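Local coordinates for protein-disulfide isomerase (Novosphingobium aromaticivorans, PDB 3GMF) that probably acts as a thioredoxin-fold protein-disulfide isomerase, rearranging or exchanging disulfide bonds in other proteins, at residues 56-69 against 149-161. Sequence-based numbering, arbitrary orientation. Where two conformers were deposited one is given.
Sequences RNFVRDPIDMTVAL and LAKKLAAETDEAI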
ATOM      1  N   ARG A  56      -5.436  -3.553   0.027  1.00 22.60           N
ATOM      2  CA  ARG A  56      -5.789  -2.706  -1.097  0.50 21.23           C
ATOM      3  C   ARG A  56      -4.966  -1.431  -1.074  1.00 26.35           C
ATOM      4  O   ARG A  56      -4.826  -0.754  -0.040  1.00 25.32           O
ATOM      5  CB  ARG A  56      -7.279  -2.404  -1.143  0.50 16.35           C
ATOM      6  CG  ARG A  56      -8.159  -3.640  -1.295  0.50 16.37           C
ATOM      7  CD  ARG A  56      -9.600  -3.219  -1.234  0.50 14.81           C
ATOM      8  NE  ARG A  56     -10.510  -4.356  -1.230  0.50 22.67           N
ATOM      9  CZ  ARG A  56     -11.826  -4.255  -1.357  0.50 32.60           C
ATOM     10  NH1 ARG A  56     -12.399  -3.066  -1.525  0.50 31.34           N
ATOM     11  NH2 ARG A  56     -12.568  -5.345  -1.326  0.50 14.42           N
ATOM     12  N   ASN A  57      -4.384  -1.132  -2.234  1.00 21.82           N
ATOM     13  CA  ASN A  57      -3.608   0.093  -2.392  1.00 22.75           C
ATOM     14  C   ASN A  57      -4.563   1.257  -2.580  1.00 21.63           C
ATOM     15  O   ASN A  57      -5.151   1.451  -3.650  1.00 25.84           O
ATOM     16  CB  ASN A  57      -2.644  -0.012  -3.570  1.00 21.56           C
ATOM     17  CG  ASN A  57      -1.644  -1.128  -3.398  1.00 23.68           C
ATOM     18  OD1 ASN A  57      -1.620  -2.086  -4.173  1.00 27.01           O
ATOM     19  ND2 ASN A  57      -0.817  -1.015  -2.391  1.00 25.07           N
ATOM     20  N   PHE A  58      -4.718   2.027  -1.515  1.00 18.31           N
ATOM     21  CA  PHE A  58      -5.563   3.209  -1.556  1.00 19.20           C
ATOM     22  C   PHE A  58      -4.620   4.361  -1.893  1.00 20.45           C
ATOM     23  O   PHE A  58      -3.934   4.893  -1.011  1.00 21.83           O
ATOM     24  CB  PHE A  58      -6.214   3.422  -0.198  1.00 19.92           C
ATOM     25  CG  PHE A  58      -7.214   4.534  -0.179  1.00 22.00           C
ATOM     26  CD1 PHE A  58      -8.487   4.344  -0.691  1.00 24.98           C
ATOM     27  CD2 PHE A  58      -6.868   5.787   0.343  1.00 23.99           C
ATOM     28  CE1 PHE A  58      -9.416   5.386  -0.682  1.00 25.05           C
ATOM     29  CE2 PHE A  58      -7.786   6.838   0.373  1.00 21.06           C
ATOM     30  CZ  PHE A  58      -9.057   6.637  -0.137  1.00 22.57           C
ATOM     31  N   VAL A  59      -4.606   4.753  -3.172  1.00 17.53           N
ATOM     32  CA  VAL A  59      -3.565   5.673  -3.647  1.00 18.52           C
ATOM     33  C   VAL A  59      -4.005   7.125  -3.480  1.00 21.52           C
ATOM     34  O   VAL A  59      -4.996   7.537  -4.092  1.00 20.70           O
ATOM     35  CB  VAL A  59      -3.241   5.389  -5.123  1.00 21.28           C
ATOM     36  CG1 VAL A  59      -2.231   6.421  -5.638  1.00 21.71           C
ATOM     37  CG2 VAL A  59      -2.700   3.950  -5.304  1.00 17.14           C
ATOM     38  N   ARG A  60      -3.276   7.895  -2.669  1.00 19.08           N
ATOM     39  CA  ARG A  60      -3.740   9.230  -2.238  1.00 19.75           C
ATOM     40  C   ARG A  60      -3.115  10.402  -2.990  1.00 23.06           C
ATOM     41  O   ARG A  60      -3.656  11.530  -2.957  1.00 22.40           O
ATOM     42  CB  ARG A  60      -3.475   9.446  -0.739  1.00 20.75           C
ATOM     43  CG  ARG A  60      -4.153   8.407   0.202  1.00 19.05           C
ATOM     44  CD  ARG A  60      -3.932   8.778   1.652  1.00 22.62           C
ATOM     45  NE  ARG A  60      -2.495   8.941   1.913  1.00 21.73           N
ATOM     46  CZ  ARG A  60      -1.987   9.787   2.799  1.00 27.54           C
ATOM     47  NH1 ARG A  60      -2.800  10.550   3.521  1.00 24.73           N
ATOM     48  NH2 ARG A  60      -0.658   9.887   2.943  1.00 25.45           N
ATOM     49  N   ASP A  61      -1.952  10.144  -3.599  1.00 22.70           N
ATOM     50  CA  ASP A  61      -1.090  11.210  -4.174  1.00 18.67           C
ATOM     51  C   ASP A  61      -0.101  10.554  -5.170  1.00 20.57           C
ATOM     52  O   ASP A  61       0.010   9.328  -5.225  1.00 19.73           O
ATOM     53  CB  ASP A  61      -0.394  12.019  -3.045  1.00 20.26           C
ATOM     54  CG  ASP A  61       0.563  11.168  -2.216  1.00 21.28           C
ATOM     55  OD1 ASP A  61       1.539  10.677  -2.804  1.00 21.50           O
ATOM     56  OD2 ASP A  61       0.319  10.990  -0.997  1.00 22.40           O
ATOM     57  N   PRO A  62       0.570  11.364  -6.017  1.00 19.76           N
ATOM     58  CA  PRO A  62       1.408  10.764  -7.052  1.00 20.80           C
ATOM     59  C   PRO A  62       2.677  10.076  -6.511  1.00 20.62           C
ATOM     60  O   PRO A  62       3.253   9.263  -7.224  1.00 21.93           O
ATOM     61  CB  PRO A  62       1.776  11.955  -7.961  1.00 22.92           C
ATOM     62  CG  PRO A  62       0.836  13.038  -7.575  1.00 31.44           C
ATOM     63  CD  PRO A  62       0.528  12.834  -6.127  1.00 26.32           C
ATOM     64  N   ILE A  63       3.115  10.437  -5.302  1.00 18.96           N
ATOM     65  CA  ILE A  63       4.272   9.746  -4.677  1.00 19.77           C
ATOM     66  C   ILE A  63       3.872   8.307  -4.289  1.00 21.74           C
ATOM     67  O   ILE A  63       4.554   7.324  -4.632  1.00 22.46           O
ATOM     68  CB  ILE A  63       4.788  10.518  -3.468  1.00 22.12           C
ATOM     69  CG1 ILE A  63       5.251  11.909  -3.907  1.00 24.23           C
ATOM     70  CG2 ILE A  63       6.034   9.818  -2.838  1.00 20.82           C
ATOM     71  CD1 ILE A  63       5.311  12.877  -2.735  1.00 27.86           C
ATOM     72  N   ASP A  64       2.749   8.213  -3.587  1.00 21.29           N
ATOM     73  CA  ASP A  64       2.028   6.945  -3.328  1.00 18.43           C
ATOM     74  C   ASP A  64       1.849   6.126  -4.615  1.00 19.96           C
ATOM     75  O   ASP A  64       2.185   4.936  -4.656  1.00 19.70           O
ATOM     76  CB  ASP A  64       0.659   7.307  -2.736  1.00 19.90           C
ATOM     77  CG  ASP A  64       0.008   6.161  -1.965  1.00 21.60           C
ATOM     78  OD1 ASP A  64       0.569   5.040  -1.880  1.00 21.39           O
ATOM     79  OD2 ASP A  64      -1.099   6.409  -1.432  1.00 23.98           O
ATOM     80  N   MET A  65       1.337   6.782  -5.663  1.00 21.88           N
ATOM     81  CA  MET A  65       1.134   6.128  -6.971  1.00 18.86           C
ATOM     82  C   MET A  65       2.439   5.519  -7.484  1.00 22.55           C
ATOM     83  O   MET A  65       2.440   4.405  -7.996  1.00 20.94           O
ATOM     84  CB  MET A  65       0.567   7.102  -8.020  1.00 18.86           C
ATOM     85  CG  MET A  65       0.253   6.390  -9.361  1.00 22.90           C
ATOM     86  SD  MET A  65      -0.970   5.003  -9.327  1.00 15.86           S
ATOM     87  CE  MET A  65      -2.447   6.017  -9.486  1.00 24.78           C
ATOM     88  N   THR A  66       3.535   6.278  -7.371  1.00 23.24           N
ATOM     89  CA  THR A  66       4.846   5.813  -7.860  1.00 24.40           C
ATOM     90  C   THR A  66       5.278   4.544  -7.117  1.00 21.87           C
ATOM     91  O   THR A  66       5.699   3.569  -7.735  1.00 23.43           O
ATOM     92  CB  THR A  66       5.907   6.928  -7.726  1.00 24.36           C
ATOM     93  OG1 THR A  66       5.470   8.099  -8.426  1.00 24.09           O
ATOM     94  CG2 THR A  66       7.288   6.471  -8.293  1.00 24.83           C
ATOM     95  N   VAL A  67       5.156   4.556  -5.789  1.00 22.30           N
ATOM     96  CA  VAL A  67       5.452   3.347  -4.999  1.00 21.11           C
ATOM     97  C   VAL A  67       4.531   2.164  -5.364  1.00 20.45           C
ATOM     98  O   VAL A  67       4.991   1.024  -5.525  1.00 21.90           O
ATOM     99  CB  VAL A  67       5.378   3.639  -3.508  1.00 25.07           C
ATOM    100  CG1 VAL A  67       5.674   2.376  -2.739  1.00 24.35           C
ATOM    101  CG2 VAL A  67       6.394   4.718  -3.160  1.00 20.96           C
ATOM    102  N   ALA A  68       3.240   2.452  -5.534  1.00 21.29           N
ATOM    103  CA  ALA A  68       2.263   1.419  -5.873  1.00 24.65           C
ATOM    104  C   ALA A  68       2.500   0.831  -7.266  1.00 22.46           C
ATOM    105  O   ALA A  68       2.259  -0.351  -7.482  1.00 26.22           O
ATOM    106  CB  ALA A  68       0.826   1.945  -5.727  1.00 20.75           C
ATOM    107  N   LEU A  69       3.014   1.631  -8.198  1.00 19.63           N
ATOM    108  CA  LEU A  69       3.409   1.051  -9.490  1.00 20.33           C
ATOM    109  C   LEU A  69       4.486   0.001  -9.292  1.00 25.65           C
ATOM    110  O   LEU A  69       4.381  -1.092  -9.857  1.00 30.12           O
ATOM    111  CB  LEU A  69       3.855   2.122 -10.490  1.00 22.52           C
ATOM    112  CG  LEU A  69       2.703   2.977 -11.025  1.00 24.19           C
ATOM    113  CD1 LEU A  69       3.287   4.296 -11.571  1.00 23.42           C
ATOM    114  CD2 LEU A  69       1.820   2.210 -12.047  1.00 25.60           C
ATOM    115  N   LEU A 149      -1.555   0.501 -15.836  1.00 31.00           N
ATOM    116  CA  LEU A 149      -1.645   0.056 -14.448  1.00 29.16           C
ATOM    117  C   LEU A 149      -1.993   1.201 -13.493  1.00 28.11           C
ATOM    118  O   LEU A 149      -2.814   1.005 -12.601  1.00 24.82           O
ATOM    119  CB  LEU A 149      -0.370  -0.664 -13.997  1.00 31.65           C
ATOM    120  CG  LEU A 149      -0.387  -1.242 -12.571  1.00 28.52           C
ATOM    121  CD1 LEU A 149      -1.503  -2.277 -12.378  1.00 32.91           C
ATOM    122  CD2 LEU A 149       0.982  -1.816 -12.202  1.00 30.61           C
ATOM    123  N   ALA A 150      -1.389   2.377 -13.683  1.00 24.62           N
ATOM    124  CA  ALA A 150      -1.709   3.550 -12.872  1.00 28.16           C
ATOM    125  C   ALA A 150      -3.205   3.851 -12.948  1.00 29.77           C
ATOM    126  O   ALA A 150      -3.837   4.144 -11.942  1.00 24.37           O
ATOM    127  CB  ALA A 150      -0.942   4.747 -13.347  1.00 27.32           C
ATOM    128  N   LYS A 151      -3.767   3.762 -14.143  1.00 26.79           N
ATOM    129  CA  LYS A 151      -5.205   4.018 -14.309  1.00 24.46           C
ATOM    130  C   LYS A 151      -6.074   3.004 -13.565  1.00 24.47           C
ATOM    131  O   LYS A 151      -7.126   3.367 -13.028  1.00 22.72           O
ATOM    132  CB  LYS A 151      -5.565   4.034 -15.790  1.00 29.88           C
ATOM    133  CG  LYS A 151      -5.052   5.268 -16.511  1.00 25.49           C
ATOM    134  CD  LYS A 151      -5.223   5.033 -18.015  1.00 34.58           C
ATOM    135  CE  LYS A 151      -4.843   6.240 -18.831  1.00 38.98           C
ATOM    136  NZ  LYS A 151      -4.866   5.858 -20.273  1.00 38.63           N
ATOM    137  N   LYS A 152      -5.625   1.753 -13.543  1.00 22.20           N
ATOM    138  CA  LYS A 152      -6.338   0.673 -12.842  0.50 26.03           C
ATOM    139  C   LYS A 152      -6.254   0.856 -11.325  1.00 25.22           C
ATOM    140  O   LYS A 152      -7.238   0.645 -10.602  1.00 24.39           O
ATOM    141  CB  LYS A 152      -5.797  -0.696 -13.250  0.50 27.69           C
ATOM    142  CG  LYS A 152      -6.062  -1.055 -14.710  0.50 35.01           C
ATOM    143  CD  LYS A 152      -7.520  -1.433 -14.971  0.50 39.54           C
ATOM    144  CE  LYS A 152      -7.756  -2.917 -14.747  0.50 47.82           C
ATOM    145  NZ  LYS A 152      -9.162  -3.298 -15.035  0.50 50.13           N
ATOM    146  N   LEU A 153      -5.084   1.274 -10.854  1.00 23.94           N
ATOM    147  CA  LEU A 153      -4.927   1.565  -9.431  1.00 21.29           C
ATOM    148  C   LEU A 153      -5.763   2.784  -9.042  1.00 18.80           C
ATOM    149  O   LEU A 153      -6.346   2.800  -7.960  1.00 20.63           O
ATOM    150  CB  LEU A 153      -3.466   1.788  -9.066  1.00 22.29           C
ATOM    151  CG  LEU A 153      -2.540   0.579  -9.229  1.00 21.11           C
ATOM    152  CD1 LEU A 153      -1.094   1.103  -9.058  1.00 24.82           C
ATOM    153  CD2 LEU A 153      -2.849  -0.550  -8.256  1.00 26.90           C
ATOM    154  N   ALA A 154      -5.824   3.791  -9.916  1.00 18.86           N
ATOM    155  CA  ALA A 154      -6.718   4.939  -9.708  1.00 21.44           C
ATOM    156  C   ALA A 154      -8.198   4.498  -9.636  1.00 24.57           C
ATOM    157  O   ALA A 154      -8.955   4.938  -8.768  1.00 21.54           O
ATOM    158  CB  ALA A 154      -6.520   5.975 -10.808  1.00 20.34           C
ATOM    159  N   ALA A 155      -8.579   3.574 -10.511  1.00 24.85           N
ATOM    160  CA  ALA A 155      -9.971   3.087 -10.547  1.00 28.31           C
ATOM    161  C   ALA A 155     -10.316   2.307  -9.272  1.00 25.99           C
ATOM    162  O   ALA A 155     -11.413   2.438  -8.707  1.00 23.15           O
ATOM    163  CB  ALA A 155     -10.204   2.226 -11.811  1.00 27.49           C
ATOM    164  N   GLU A 156      -9.375   1.487  -8.829  1.00 20.43           N
ATOM    165  CA  GLU A 156      -9.530   0.718  -7.593  1.00 19.76           C
ATOM    166  C   GLU A 156      -9.695   1.670  -6.387  1.00 22.16           C
ATOM    167  O   GLU A 156     -10.521   1.451  -5.491  1.00 19.74           O
ATOM    168  CB  GLU A 156      -8.304  -0.203  -7.460  1.00 22.65           C
ATOM    169  CG  GLU A 156      -8.268  -1.032  -6.211  1.00 30.49           C
ATOM    170  CD  GLU A 156      -7.426  -0.364  -5.157  1.00 26.88           C
ATOM    171  OE1 GLU A 156      -6.298   0.094  -5.481  1.00 30.60           O
ATOM    172  OE2 GLU A 156      -7.903  -0.291  -4.012  1.00 34.56           O
ATOM    173  N   THR A 157      -8.903   2.734  -6.377  1.00 18.80           N
ATOM    174  CA  THR A 157      -8.947   3.737  -5.327  1.00 18.48           C
ATOM    175  C   THR A 157     -10.297   4.459  -5.369  1.00 21.80           C
ATOM    176  O   THR A 157     -10.933   4.695  -4.318  1.00 21.83           O
ATOM    177  CB  THR A 157      -7.779   4.751  -5.489  1.00 17.99           C
ATOM    178  OG1 THR A 157      -6.544   4.037  -5.323  1.00 20.75           O
ATOM    179  CG2 THR A 157      -7.870   5.886  -4.440  1.00 21.10           C
ATOM    180  N   ASP A 158     -10.741   4.791  -6.578  1.00 19.93           N
ATOM    181  CA  ASP A 158     -12.026   5.475  -6.746  1.00 17.22           C
ATOM    182  C   ASP A 158     -13.163   4.570  -6.222  1.00 20.23           C
ATOM    183  O   ASP A 158     -14.123   5.093  -5.639  1.00 23.90           O
ATOM    184  CB  ASP A 158     -12.275   5.827  -8.214  1.00 19.64           C
ATOM    185  CG  ASP A 158     -11.414   6.996  -8.711  1.00 17.93           C
ATOM    186  OD1 ASP A 158     -10.766   7.705  -7.888  1.00 22.35           O
ATOM    187  OD2 ASP A 158     -11.393   7.186  -9.947  1.00 20.61           O
ATOM    188  N   GLU A 159     -13.049   3.254  -6.421  1.00 21.78           N
ATOM    189  CA  GLU A 159     -14.055   2.269  -5.903  1.00 21.72           C
ATOM    190  C   GLU A 159     -14.160   2.334  -4.384  1.00 24.05           C
ATOM    191  O   GLU A 159     -15.265   2.318  -3.824  1.00 24.71           O
ATOM    192  CB  GLU A 159     -13.726   0.833  -6.351  1.00 22.56           C
ATOM    193  CG  GLU A 159     -14.855  -0.218  -6.093  1.00 29.21           C
ATOM    194  CD  GLU A 159     -14.825  -0.909  -4.719  1.00 46.76           C
ATOM    195  OE1 GLU A 159     -13.882  -0.708  -3.925  1.00 44.95           O
ATOM    196  OE2 GLU A 159     -15.773  -1.673  -4.427  1.00 53.05           O
ATOM    197  N   ALA A 160     -13.003   2.399  -3.719  1.00 22.80           N
ATOM    198  CA  ALA A 160     -12.950   2.562  -2.263  1.00 23.16           C
ATOM    199  C   ALA A 160     -13.621   3.862  -1.794  1.00 22.92           C
ATOM    200  O   ALA A 160     -14.407   3.862  -0.830  1.00 26.04           O
ATOM    201  CB  ALA A 160     -11.504   2.503  -1.788  1.00 22.69           C
ATOM    202  N   ILE A 161     -13.302   4.965  -2.469  1.00 20.36           N
ATOM    203  CA  ILE A 161     -13.852   6.274  -2.147  1.00 20.90           C
ATOM    204  C   ILE A 161     -15.371   6.263  -2.380  1.00 23.41           C
ATOM    205  O   ILE A 161     -16.136   6.661  -1.503  1.00 23.63           O
ATOM    206  CB  ILE A 161     -13.172   7.375  -2.994  1.00 22.68           C
ATOM    207  CG1 ILE A 161     -11.712   7.553  -2.549  1.00 20.22           C
ATOM    208  CG2 ILE A 161     -13.947   8.698  -2.907  1.00 21.88           C
ATOM    209  CD1 ILE A 161     -10.954   8.569  -3.411  1.00 23.79           C
TER
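The hydroxyl of T157 is gripped from two directions: its OG1 accepts a nearly straight bond from V59 N (3.0 Å, 168° at the hydrogen) and donates to L153 O one turn back in its own helix. L153 O also receives T157 N, the two donors arriving from opposite faces of the carbonyl plane. A helix can thus pin an extended chain through one side chain whose remaining branch serves packing: T157 CG2, anti to the backbone N, lies over one face of the F58 ring, 4.3 Å from its centroid, a CH-pi contact. A160 CB meets the edge of that ring in its plane. Near the T157 hydroxyl, N57 O lies 2.6 Å from E156 OE1.

Farther along, M65 bends at chi2 and chi3, bringing SD to 3.9 Å from L153 CD1 and CE against A150 O. L69 CD2 nestles at 3.6 Å from A150 N, while A68 CB touches L153 CD1.

The axes of segments 62-69 and 149-161 cross at 116° within this thioredoxin-family chain. F113 of helix 113-123 touches L69 and A150, whereas F22 of strand 17-23 packs on A160, so helix 147-164 bridges the helical region and the sheet.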